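Local coordinates for acetyl xylan esterase (Metagenome, PDB 6XYC), which probably removes both acetyl and feruloyl groups from complex natural xylans, as an esterase of the alpha/beta hydrolase superfamily, at residues Ser48-Asn53 against Gly124-Phe129; Glu84-Ala89 against Pro203-Leu208; Val172-Met177 against Thr188-Leu193; Ser178-Pro183 against Val232-Gln237. All blocks are in the same frame, centred on the assembly; numbering follows the deposited sequence. Where two conformers were deposited one is given.

From the N terminus, contact 1 comes first. It joins the loop after strand 39-45 to helix 122-131, closing a loop of 70 residues. Contact 2 starts within that loop and ties the stretch before helix 89-103 to helix 203-208, so contacts 1 and 2 cross. They meet through W87, H125 and F129. Contact 3 ties the loop after strand 164-168 to helix 189-193, and the whole of it lies within the span of contact 2. Contact 4 starts inside contact 3 and ties that same loop to helix 236-248, crossing contacts 2 and 3. Contacts 1, 3 and 4 all touch the bound AES. Q237 of contact 4 also bonds to V172 and D173 of contact 3.

Contact 1: Ser48-Asn53 against Gly124-Phe129; sequences SAWFAN and GHLSAF. With AES (4-(2-aminoethyl)benzenesulfonyl fluoride), chain B.
W50 and H125 are brought together by their first torsions. In W50, CG lies opposite the carbonyl carbon and beside the backbone N (chi1 -60°), which carries the indole from its loop toward helix 122-131. In H125, CG lies opposite the backbone N (chi1 161°), and the imidazole rises from the helix to meet it. The rings form an offset edge-to-face pair with planes at 82°. The indole supplies the edge, and its CZ2 sits over the centre of the imidazole, 3.5 Å from H125 CG. W50 NE1 is 3.1 Å from H125 ND1. L126 touches the same edge, with its CG near the indole plane and 4.3 Å from W50 NE1. H125 NE2 bonds to the carbonyl oxygen of I209, which limits the rotation of the imidazole. A leucine in place of H125 would probably leave the indole edge without its flat partner and I209 O without its donor.

W50 lies in a type I' beta turn from S48 to F51, closed by F51 N to S48 O at 2.9 Å. S48 OG accepts A52 N at 3.0 Å, bracing the turn from its side chain. A49 N, in the turn, donates to AES O1S at 2.8 Å. With S122 N, which also bonds AES, this is consistent with the oxyanion hole of an alpha/beta hydrolase. S122 follows S121, the probable nucleophile of the GxSxG elbow that leads into the helix bearing H125. S122 OG in turn accepts S48 N.

Contact 2: Glu84-Ala89 against Pro203-Leu208; sequences EAIWPA and PDWVKL
W87 donates its indole NE1 to the backbone O of L208 at 2.8 Å. The bond is bent, with an N-H...O angle of 131°. The donor stands above the carbonyl plane, 50° out of it, and the oxygen is tilted off the indole plane. W205 adds a second contact from the same helix. Its six-membered ring turns an edge to W87, with CZ3 3.7 Å from W87 O and 4.2 Å from W87 CB. The carbonyl oxygen of W87 lies near the plane of this ring. I86 extends the apolar patch on the more exposed side, its CD1 4.2 Å from W205 CH2. The indole of W87 gets to L208 because its CG is anti to the backbone N (chi1 -167°).

The segment 84-89 leads into helix 89-103, one of the helices that flank the central sheet in the alpha/beta-hydrolase fold. P88 holds the N-cap position of that helix, and the peptide bond between W87 and P88 is cis. P88 CB also lies over one face of the W87 indole, offset toward the rim. L208 is the last residue of helix 203-208, so the bond grips the end of that short helix.

Further out, F129 meets the W87 ring edge-to-face, and H125 packs against it as well. The backbone of W87 is hydrogen-bonded to L193. On the other segment, W205 packs on K197 and on L144 of strand 144-147. The L208 side chain packs on L139, L144 and V146 of the two-stranded antiparallel sheet.

Contact 3: Val172-Met177 against Thr188-Leu193; sequences VDMAHM and TPEAVL. With AES (4-(2-aminoethyl)benzenesulfonyl fluoride), chain B.
M174 and M177 pack against E190 in the first turn of helix 189-193. T188 is the N-cap of this helix, which forms one wall of the pocket occupied by AES in this alpha/beta hydrolase. The tight part lies around the E190 carboxylate. M174 CG is 3.8 Å from E190 OE1 and 3.9 Å from E190 CB. The M177 contact is the less certain one, because a second conformer was modelled for that residue. CG of E190 sits between the backbone N and the carbonyl carbon (chi1 55°), and a further bend at chi2 brings the carboxylate to the ligand. E190 OE2 accepts the AES amine N8 at 2.6 Å; the amine is likely to be charged, which would strengthen the bond. P189 closes on the ligand's side arm, with CG 3.3 Å from AES C7. E190 OE1 is held separately by N184 ND2. An alanine at E190 would probably leave the amine of AES and the N184 amide without their acceptor and open a gap beside the two methionines.

The looser part is bridged by solvent. No direct hydrogen bond joins the two segments, and one water links their polar atoms instead. A175 and H176, the two residues after M174, are partly exposed. H176 ND1 donates to D173 OD2 at 2.7 Å, nearly in the plane of the imidazole. The bridging water donates to M174 O and to E190 OE1, at 2.7 Å from each oxygen.

Contact 4: Ser178-Pro183 against Val232-Gln237; sequences SNCVAP and VVPHCQ. With AES (4-(2-aminoethyl)benzenesulfonyl fluoride), chain B.
C180 is joined to C236 by a disulfide. In the C180 side chain, CB sits one bond behind the sulfur, so its 3.1 Å to C236 SG is set by the disulfide. The next atom, SG, lies beside the backbone N and opposite the carbonyl carbon. It makes the 2.0 Å bond to C236 SG. It also passes 3.6 Å from P234 CB, so the sulfur touches the CB-CG side of P234. The torsion about the S-S bond is -90°, near the unstrained value and left-handed. In C236, a chi1 of 62° turns SG toward C180.

C180 itself belongs to a loop with a classic beta bulge, in which V181 and A182 both face S178. S178 N donates to A182 O at 2.8 Å. Near the other partner, V232 CG1 is 3.4 Å from AES C2, and V233 also touches the ligand. Their backbone N atoms both bond to D230 OD1, in the probable catalytic triad.

The disulfide ties the surface loop between strand 164-168 and helix 189-193 to the N-terminal part of helix 236-248, which follows strand 222-227 of the central sheet.

Contact 1: Ser48-Asn53 against Gly124-Phe129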
# COMPACT_ATOMS: atom_id res chain seq x y z
N SER A 48 -10.25 1.69 -1.56
CA SER A 48 -11.39 2.60 -1.61
C SER A 48 -11.46 3.37 -2.91
O SER A 48 -12.11 4.42 -2.97
CB SER A 48 -11.32 3.59 -0.45
OG SER A 48 -10.30 4.56 -0.70
N ALA A 49 -10.80 2.88 -3.96
CA ALA A 49 -10.66 3.63 -5.21
C ALA A 49 -10.12 5.03 -4.93
O ALA A 49 -10.45 6.00 -5.62
CB ALA A 49 -11.99 3.70 -5.97
N TRP A 50 -9.28 5.14 -3.89
CA TRP A 50 -8.65 6.38 -3.43
C TRP A 50 -9.64 7.38 -2.82
O TRP A 50 -9.23 8.50 -2.48
CB TRP A 50 -7.85 7.07 -4.55
CG TRP A 50 -6.75 6.21 -5.10
CD1 TRP A 50 -5.59 5.85 -4.48
CD2 TRP A 50 -6.71 5.60 -6.40
NE1 TRP A 50 -4.83 5.05 -5.30
CE2 TRP A 50 -5.50 4.88 -6.48
CE3 TRP A 50 -7.58 5.59 -7.49
CZ2 TRP A 50 -5.13 4.16 -7.62
CZ3 TRP A 50 -7.21 4.87 -8.62
CH2 TRP A 50 -6.01 4.17 -8.67
N PHE A 51 -10.91 7.00 -2.66
CA PHE A 51 -11.92 7.97 -2.24
C PHE A 51 -12.00 8.14 -0.73
O PHE A 51 -12.44 9.20 -0.26
CB PHE A 51 -13.31 7.58 -2.75
CG PHE A 51 -13.54 7.82 -4.22
CD1 PHE A 51 -13.11 8.99 -4.83
CD2 PHE A 51 -14.20 6.87 -4.99
CE1 PHE A 51 -13.31 9.21 -6.18
CE2 PHE A 51 -14.41 7.08 -6.34
CZ PHE A 51 -13.98 8.25 -6.93
N ALA A 52 -11.63 7.13 0.05
CA ALA A 52 -11.86 7.16 1.49
C ALA A 52 -10.66 7.76 2.22
O ALA A 52 -9.51 7.52 1.86
CB ALA A 52 -12.15 5.76 2.03
N ASN A 53 -10.95 8.54 3.27
CA ASN A 53 -9.90 9.13 4.10
C ASN A 53 -10.01 8.71 5.56
O ASN A 53 -9.33 9.30 6.41
CB ASN A 53 -9.95 10.67 4.00
CG ASN A 53 -11.23 11.27 4.56
OD1 ASN A 53 -12.06 10.57 5.15
ND2 ASN A 53 -11.40 12.57 4.37
N GLY A 124 -3.31 -1.46 -2.26
CA GLY A 124 -2.25 -2.21 -2.90
C GLY A 124 -1.48 -1.37 -3.90
O GLY A 124 -0.27 -1.54 -4.05
N HIS A 125 -2.17 -0.46 -4.58
CA HIS A 125 -1.51 0.50 -5.46
C HIS A 125 -0.53 1.37 -4.68
O HIS A 125 0.62 1.56 -5.09
CB HIS A 125 -2.58 1.36 -6.15
CG HIS A 125 -2.07 2.65 -6.70
ND1 HIS A 125 -2.04 3.82 -5.96
CD2 HIS A 125 -1.60 2.97 -7.93
CE1 HIS A 125 -1.56 4.79 -6.71
NE2 HIS A 125 -1.29 4.30 -7.91
N LEU A 126 -0.97 1.91 -3.54
CA LEU A 126 -0.10 2.76 -2.74
C LEU A 126 1.06 1.97 -2.15
O LEU A 126 2.19 2.47 -2.08
CB LEU A 126 -0.91 3.45 -1.64
CG LEU A 126 -1.94 4.45 -2.17
CD1 LEU A 126 -2.90 4.92 -1.12
CD2 LEU A 126 -1.22 5.64 -2.83
N SER A 127 0.81 0.73 -1.73
CA SER A 127 1.88 -0.12 -1.22
C SER A 127 2.92 -0.40 -2.30
O SER A 127 4.12 -0.26 -2.07
CB SER A 127 1.28 -1.43 -0.69
OG SER A 127 0.48 -1.20 0.45
N ALA A 128 2.46 -0.78 -3.49
CA ALA A 128 3.39 -1.00 -4.60
C ALA A 128 4.13 0.28 -4.95
O ALA A 128 5.32 0.25 -5.29
CB ALA A 128 2.64 -1.54 -5.82
N PHE A 129 3.44 1.43 -4.88
CA PHE A 129 4.11 2.67 -5.24
C PHE A 129 5.20 3.02 -4.24
O PHE A 129 6.26 3.53 -4.63
CB PHE A 129 3.10 3.82 -5.34
CG PHE A 129 3.43 4.80 -6.43
CD1 PHE A 129 4.55 5.62 -6.33
CD2 PHE A 129 2.65 4.88 -7.57
CE1 PHE A 129 4.86 6.51 -7.33
CE2 PHE A 129 2.96 5.78 -8.58
CZ PHE A 129 4.07 6.59 -8.45
C3 AES B . -11.81 0.68 -8.65
C2 AES B . -11.51 0.04 -7.49
C1 AES B . -10.28 0.22 -6.92
S AES B . -9.99 -0.59 -5.42
O1S AES B . -9.67 0.40 -4.36
O2S AES B . -11.25 -1.13 -4.91
C6 AES B . -9.34 1.02 -7.49
C5 AES B . -9.64 1.67 -8.67
C4 AES B . -10.88 1.50 -9.24
C7 AES B . -11.23 2.22 -10.59
C8 AES B . -10.20 1.85 -11.68
N8 AES B . -10.76 2.23 -12.94

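Contact 2: Glu84-Ala89 against Pro203-Leu208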
# COMPACT_ATOMS: atom_id res chain seq x y z
N GLU A 84 -10.38 15.44 -1.97
CA GLU A 84 -9.89 16.59 -1.21
C GLU A 84 -8.47 17.00 -1.59
O GLU A 84 -8.09 18.15 -1.32
CB GLU A 84 -9.95 16.32 0.30
CG GLU A 84 -8.96 15.30 0.83
CD GLU A 84 -9.17 14.99 2.31
OE1 GLU A 84 -9.25 15.94 3.11
OE2 GLU A 84 -9.24 13.79 2.66
N ALA A 85 -7.69 16.12 -2.21
CA ALA A 85 -6.33 16.44 -2.61
C ALA A 85 -5.96 15.50 -3.74
O ALA A 85 -6.16 14.28 -3.62
CB ALA A 85 -5.35 16.28 -1.45
N ILE A 86 -5.41 16.04 -4.83
CA ILE A 86 -5.10 15.18 -5.97
C ILE A 86 -3.69 14.63 -5.82
O ILE A 86 -2.93 15.06 -4.95
CB ILE A 86 -5.28 15.92 -7.32
CG1 ILE A 86 -4.29 17.07 -7.48
CG2 ILE A 86 -6.71 16.43 -7.45
CD1 ILE A 86 -4.14 17.54 -8.90
N TRP A 87 -3.36 13.64 -6.64
CA TRP A 87 -2.02 13.07 -6.67
C TRP A 87 -0.99 14.19 -6.74
O TRP A 87 -1.17 15.15 -7.50
CB TRP A 87 -1.91 12.15 -7.89
CG TRP A 87 -0.73 11.23 -7.95
CD1 TRP A 87 0.31 11.31 -8.82
CD2 TRP A 87 -0.51 10.07 -7.15
NE1 TRP A 87 1.18 10.28 -8.60
CE2 TRP A 87 0.70 9.50 -7.58
CE3 TRP A 87 -1.21 9.46 -6.11
CZ2 TRP A 87 1.24 8.34 -7.00
CZ3 TRP A 87 -0.68 8.32 -5.53
CH2 TRP A 87 0.54 7.77 -5.98
N PRO A 88 0.13 14.09 -6.00
CA PRO A 88 0.60 12.94 -5.21
C PRO A 88 0.30 12.97 -3.71
O PRO A 88 1.06 12.38 -2.94
CB PRO A 88 2.10 12.99 -5.42
CG PRO A 88 2.39 14.52 -5.47
CD PRO A 88 1.14 15.17 -6.06
N ALA A 89 -0.78 13.64 -3.31
CA ALA A 89 -1.11 13.72 -1.89
C ALA A 89 -1.09 12.34 -1.25
O ALA A 89 -0.54 12.15 -0.16
CB ALA A 89 -2.47 14.38 -1.70
N PRO A 203 -1.21 11.24 -20.77
CA PRO A 203 -0.21 10.16 -20.64
C PRO A 203 0.81 10.42 -19.54
O PRO A 203 1.32 9.46 -18.94
CB PRO A 203 0.45 10.10 -22.02
CG PRO A 203 -0.34 11.00 -22.92
CD PRO A 203 -1.09 11.97 -22.04
N ASP A 204 1.13 11.68 -19.26
CA ASP A 204 2.10 11.97 -18.20
C ASP A 204 1.51 11.69 -16.83
O ASP A 204 2.17 11.09 -15.98
CB ASP A 204 2.58 13.42 -18.32
CG ASP A 204 3.37 13.67 -19.58
OD1 ASP A 204 4.18 12.79 -19.96
OD2 ASP A 204 3.19 14.74 -20.19
N TRP A 205 0.27 12.12 -16.59
CA TRP A 205 -0.38 11.81 -15.32
C TRP A 205 -0.54 10.31 -15.15
O TRP A 205 -0.26 9.76 -14.08
CB TRP A 205 -1.74 12.51 -15.25
CG TRP A 205 -1.65 13.95 -14.82
CD1 TRP A 205 -1.78 15.05 -15.61
CD2 TRP A 205 -1.41 14.43 -13.49
NE1 TRP A 205 -1.63 16.19 -14.85
CE2 TRP A 205 -1.40 15.83 -13.55
CE3 TRP A 205 -1.19 13.80 -12.25
CZ2 TRP A 205 -1.19 16.63 -12.43
CZ3 TRP A 205 -0.98 14.59 -11.14
CH2 TRP A 205 -0.99 15.99 -11.23
N VAL A 206 -0.99 9.62 -16.20
CA VAL A 206 -1.21 8.18 -16.10
C VAL A 206 0.09 7.46 -15.78
O VAL A 206 0.11 6.51 -14.99
CB VAL A 206 -1.85 7.64 -17.39
CG1 VAL A 206 -1.86 6.11 -17.38
CG2 VAL A 206 -3.26 8.17 -17.56
N LYS A 207 1.20 7.91 -16.37
CA LYS A 207 2.48 7.28 -16.07
C LYS A 207 2.86 7.48 -14.61
O LYS A 207 3.36 6.55 -13.96
CB LYS A 207 3.58 7.82 -16.98
CG LYS A 207 4.91 7.09 -16.80
CD LYS A 207 6.05 7.70 -17.61
CE LYS A 207 7.27 6.78 -17.57
NZ LYS A 207 8.51 7.43 -18.08
N LEU A 208 2.61 8.67 -14.08
CA LEU A 208 3.09 9.03 -12.74
C LEU A 208 2.18 8.52 -11.62
O LEU A 208 2.57 8.63 -10.46
CB LEU A 208 3.24 10.54 -12.62
CG LEU A 208 4.32 11.17 -13.51
CD1 LEU A 208 4.38 12.66 -13.33
CD2 LEU A 208 5.68 10.52 -13.21

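Contact 3: Val172-Met177 against Thr188-Leu193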
# COMPACT_ATOMS: atom_id res chain seq x y z
N VAL A 172 -2.41 -0.90 -10.91
CA VAL A 172 -1.02 -0.46 -10.92
C VAL A 172 -0.56 -0.02 -12.31
O VAL A 172 0.58 0.45 -12.47
CB VAL A 172 -0.10 -1.58 -10.40
CG1 VAL A 172 -0.41 -1.93 -8.95
CG2 VAL A 172 -0.22 -2.84 -11.29
N ASP A 173 -1.42 -0.18 -13.31
CA ASP A 173 -1.08 0.02 -14.71
C ASP A 173 -2.27 0.72 -15.37
O ASP A 173 -3.04 0.13 -16.14
CB ASP A 173 -0.73 -1.31 -15.39
CG ASP A 173 -0.29 -1.16 -16.83
OD1 ASP A 173 0.12 -0.05 -17.23
OD2 ASP A 173 -0.35 -2.16 -17.57
N MET A 174 -2.45 2.00 -15.07
CA MET A 174 -3.66 2.70 -15.49
C MET A 174 -3.66 3.01 -16.98
O MET A 174 -4.72 3.38 -17.51
CB MET A 174 -3.83 3.99 -14.68
CG MET A 174 -4.79 3.83 -13.52
SD MET A 174 -4.34 2.54 -12.34
CE MET A 174 -2.98 3.32 -11.47
N ALA A 175 -2.53 2.84 -17.68
CA ALA A 175 -2.54 2.91 -19.13
C ALA A 175 -3.34 1.77 -19.75
O ALA A 175 -3.76 1.87 -20.90
CB ALA A 175 -1.11 2.89 -19.67
N HIS A 176 -3.57 0.70 -18.99
CA HIS A 176 -4.18 -0.51 -19.52
C HIS A 176 -5.29 -1.00 -18.61
O HIS A 176 -5.40 -2.19 -18.32
CB HIS A 176 -3.14 -1.61 -19.71
CG HIS A 176 -1.96 -1.19 -20.52
ND1 HIS A 176 -0.66 -1.32 -20.08
CD2 HIS A 176 -1.88 -0.64 -21.76
CE1 HIS A 176 0.17 -0.87 -21.00
NE2 HIS A 176 -0.55 -0.45 -22.03
N MET A 177 -6.15 -0.08 -18.16
CA MET A 177 -7.24 -0.42 -17.26
C MET A 177 -8.52 -0.77 -17.99
O MET A 177 -9.21 -1.73 -17.62
CB MET A 177 -7.50 0.74 -16.29
CG MET A 177 -8.44 0.39 -15.15
SD MET A 177 -7.80 -0.96 -14.13
CE MET A 177 -6.53 -0.10 -13.20
N THR A 188 -13.93 8.01 -14.08
CA THR A 188 -13.46 6.90 -13.27
C THR A 188 -12.65 7.39 -12.08
O THR A 188 -12.27 8.56 -11.99
CB THR A 188 -12.62 5.96 -14.13
OG1 THR A 188 -11.51 6.66 -14.69
CG2 THR A 188 -13.46 5.37 -15.25
N PRO A 189 -12.35 6.50 -11.13
CA PRO A 189 -11.61 6.93 -9.93
C PRO A 189 -10.22 7.48 -10.21
O PRO A 189 -9.79 8.43 -9.54
CB PRO A 189 -11.56 5.66 -9.07
CG PRO A 189 -12.83 4.90 -9.48
CD PRO A 189 -12.93 5.15 -10.97
N GLU A 190 -9.49 6.91 -11.17
CA GLU A 190 -8.16 7.44 -11.47
C GLU A 190 -8.25 8.83 -12.08
O GLU A 190 -7.33 9.64 -11.91
CB GLU A 190 -7.40 6.50 -12.41
CG GLU A 190 -8.11 6.17 -13.69
CD GLU A 190 -8.77 4.81 -13.64
OE1 GLU A 190 -8.46 3.96 -14.49
OE2 GLU A 190 -9.60 4.59 -12.73
N ALA A 191 -9.34 9.13 -12.80
CA ALA A 191 -9.54 10.48 -13.31
C ALA A 191 -9.65 11.48 -12.16
O ALA A 191 -9.06 12.56 -12.21
CB ALA A 191 -10.80 10.54 -14.18
N VAL A 192 -10.38 11.12 -11.10
CA VAL A 192 -10.48 11.98 -9.93
C VAL A 192 -9.11 12.15 -9.28
O VAL A 192 -8.74 13.25 -8.85
CB VAL A 192 -11.50 11.39 -8.94
CG1 VAL A 192 -11.58 12.25 -7.68
CG2 VAL A 192 -12.87 11.26 -9.60
N LEU A 193 -8.34 11.06 -9.21
CA LEU A 193 -7.03 11.12 -8.59
C LEU A 193 -6.11 12.13 -9.27
O LEU A 193 -5.28 12.75 -8.60
CB LEU A 193 -6.38 9.73 -8.62
CG LEU A 193 -5.02 9.49 -7.97
CD1 LEU A 193 -5.11 9.74 -6.47
CD2 LEU A 193 -4.54 8.07 -8.26
C3 AES B . -11.81 0.68 -8.65
C2 AES B . -11.51 0.04 -7.49
C1 AES B . -10.28 0.22 -6.92
S AES B . -9.99 -0.59 -5.42
O1S AES B . -9.67 0.40 -4.36
O2S AES B . -11.25 -1.13 -4.91
C6 AES B . -9.34 1.02 -7.49
C5 AES B . -9.64 1.67 -8.67
C4 AES B . -10.88 1.50 -9.24
C7 AES B . -11.23 2.22 -10.59
C8 AES B . -10.20 1.85 -11.68
N8 AES B . -10.76 2.23 -12.94
O HOH W 1 -7.00 4.66 -16.68

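Contact 4: Ser178-Pro183 against Val232-Gln237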
# COMPACT_ATOMS: atom_id res chain seq x y z
N SER A 178 -8.85 -0.02 -19.04
CA SER A 178 -10.09 -0.22 -19.78
C SER A 178 -9.90 -1.36 -20.78
O SER A 178 -9.01 -1.30 -21.63
CB SER A 178 -10.51 1.07 -20.49
OG SER A 178 -11.59 0.84 -21.38
N ASN A 179 -10.70 -2.41 -20.64
CA ASN A 179 -10.56 -3.64 -21.43
C ASN A 179 -9.14 -4.17 -21.38
O ASN A 179 -8.69 -4.89 -22.27
CB ASN A 179 -10.99 -3.42 -22.88
CG ASN A 179 -12.47 -3.11 -23.02
OD1 ASN A 179 -13.33 -3.90 -22.62
ND2 ASN A 179 -12.77 -1.95 -23.61
N CYS A 180 -8.42 -3.81 -20.32
CA CYS A 180 -7.03 -4.20 -20.11
C CYS A 180 -6.10 -3.66 -21.19
O CYS A 180 -4.97 -4.13 -21.32
CB CYS A 180 -6.88 -5.72 -20.04
SG CYS A 180 -7.46 -6.46 -18.50
N VAL A 181 -6.53 -2.65 -21.96
CA VAL A 181 -5.68 -2.22 -23.06
C VAL A 181 -5.59 -0.72 -23.28
O VAL A 181 -4.86 -0.26 -24.16
CB VAL A 181 -6.13 -2.88 -24.38
CG1 VAL A 181 -6.11 -4.40 -24.30
CG2 VAL A 181 -7.53 -2.39 -24.77
N ALA A 182 -6.30 0.07 -22.49
CA ALA A 182 -6.32 1.51 -22.73
C ALA A 182 -6.65 2.22 -21.43
O ALA A 182 -7.12 1.58 -20.48
CB ALA A 182 -7.33 1.88 -23.82
N PRO A 183 -6.42 3.53 -21.35
CA PRO A 183 -6.81 4.29 -20.16
C PRO A 183 -8.32 4.48 -20.09
O PRO A 183 -9.02 4.45 -21.11
CB PRO A 183 -6.08 5.63 -20.31
CG PRO A 183 -5.08 5.44 -21.47
CD PRO A 183 -5.71 4.38 -22.34
N VAL A 232 -13.61 -5.79 -10.60
CA VAL A 232 -13.44 -4.38 -10.24
C VAL A 232 -12.09 -3.88 -10.74
O VAL A 232 -12.02 -2.88 -11.48
CB VAL A 232 -13.59 -4.17 -8.73
CG1 VAL A 232 -13.36 -2.71 -8.37
CG2 VAL A 232 -14.96 -4.62 -8.26
N VAL A 233 -11.02 -4.54 -10.33
CA VAL A 233 -9.68 -4.31 -10.88
C VAL A 233 -9.28 -5.57 -11.64
O VAL A 233 -9.19 -6.64 -11.02
CB VAL A 233 -8.66 -3.98 -9.79
CG1 VAL A 233 -7.28 -3.81 -10.41
CG2 VAL A 233 -9.07 -2.73 -9.03
N PRO A 234 -9.04 -5.52 -12.95
CA PRO A 234 -8.82 -6.76 -13.70
C PRO A 234 -7.50 -7.44 -13.36
O PRO A 234 -6.48 -6.80 -13.12
CB PRO A 234 -8.87 -6.32 -15.16
CG PRO A 234 -8.56 -4.85 -15.14
CD PRO A 234 -9.10 -4.33 -13.83
N HIS A 235 -7.57 -8.78 -13.34
CA HIS A 235 -6.43 -9.66 -13.16
C HIS A 235 -5.24 -9.26 -14.02
O HIS A 235 -4.08 -9.42 -13.61
CB HIS A 235 -6.93 -11.08 -13.49
CG HIS A 235 -5.98 -12.19 -13.18
ND1 HIS A 235 -5.17 -12.76 -14.14
CD2 HIS A 235 -5.78 -12.90 -12.04
CE1 HIS A 235 -4.47 -13.74 -13.59
NE2 HIS A 235 -4.82 -13.84 -12.32
N CYS A 236 -5.49 -8.75 -15.23
CA CYS A 236 -4.40 -8.39 -16.12
C CYS A 236 -3.43 -7.41 -15.46
O CYS A 236 -2.24 -7.41 -15.78
CB CYS A 236 -4.96 -7.79 -17.41
SG CYS A 236 -5.92 -6.25 -17.19
N GLN A 237 -3.93 -6.59 -14.53
CA GLN A 237 -3.07 -5.62 -13.87
C GLN A 237 -1.92 -6.31 -13.13
O GLN A 237 -0.76 -5.88 -13.21
CB GLN A 237 -3.90 -4.77 -12.91
CG GLN A 237 -4.83 -3.80 -13.61
CD GLN A 237 -4.12 -2.56 -14.10
OE1 GLN A 237 -3.49 -1.85 -13.32
NE2 GLN A 237 -4.21 -2.30 -15.40
C3 AES B . -11.81 0.68 -8.65
C2 AES B . -11.51 0.04 -7.49
C1 AES B . -10.28 0.22 -6.92
S AES B . -9.99 -0.59 -5.42
O1S AES B . -9.67 0.40 -4.36
O2S AES B . -11.25 -1.13 -4.91
C6 AES B . -9.34 1.02 -7.49
C5 AES B . -9.64 1.67 -8.67
C4 AES B . -10.88 1.50 -9.24
C7 AES B . -11.23 2.22 -10.59
C8 AES B . -10.20 1.85 -11.68
N8 AES B . -10.76 2.23 -12.94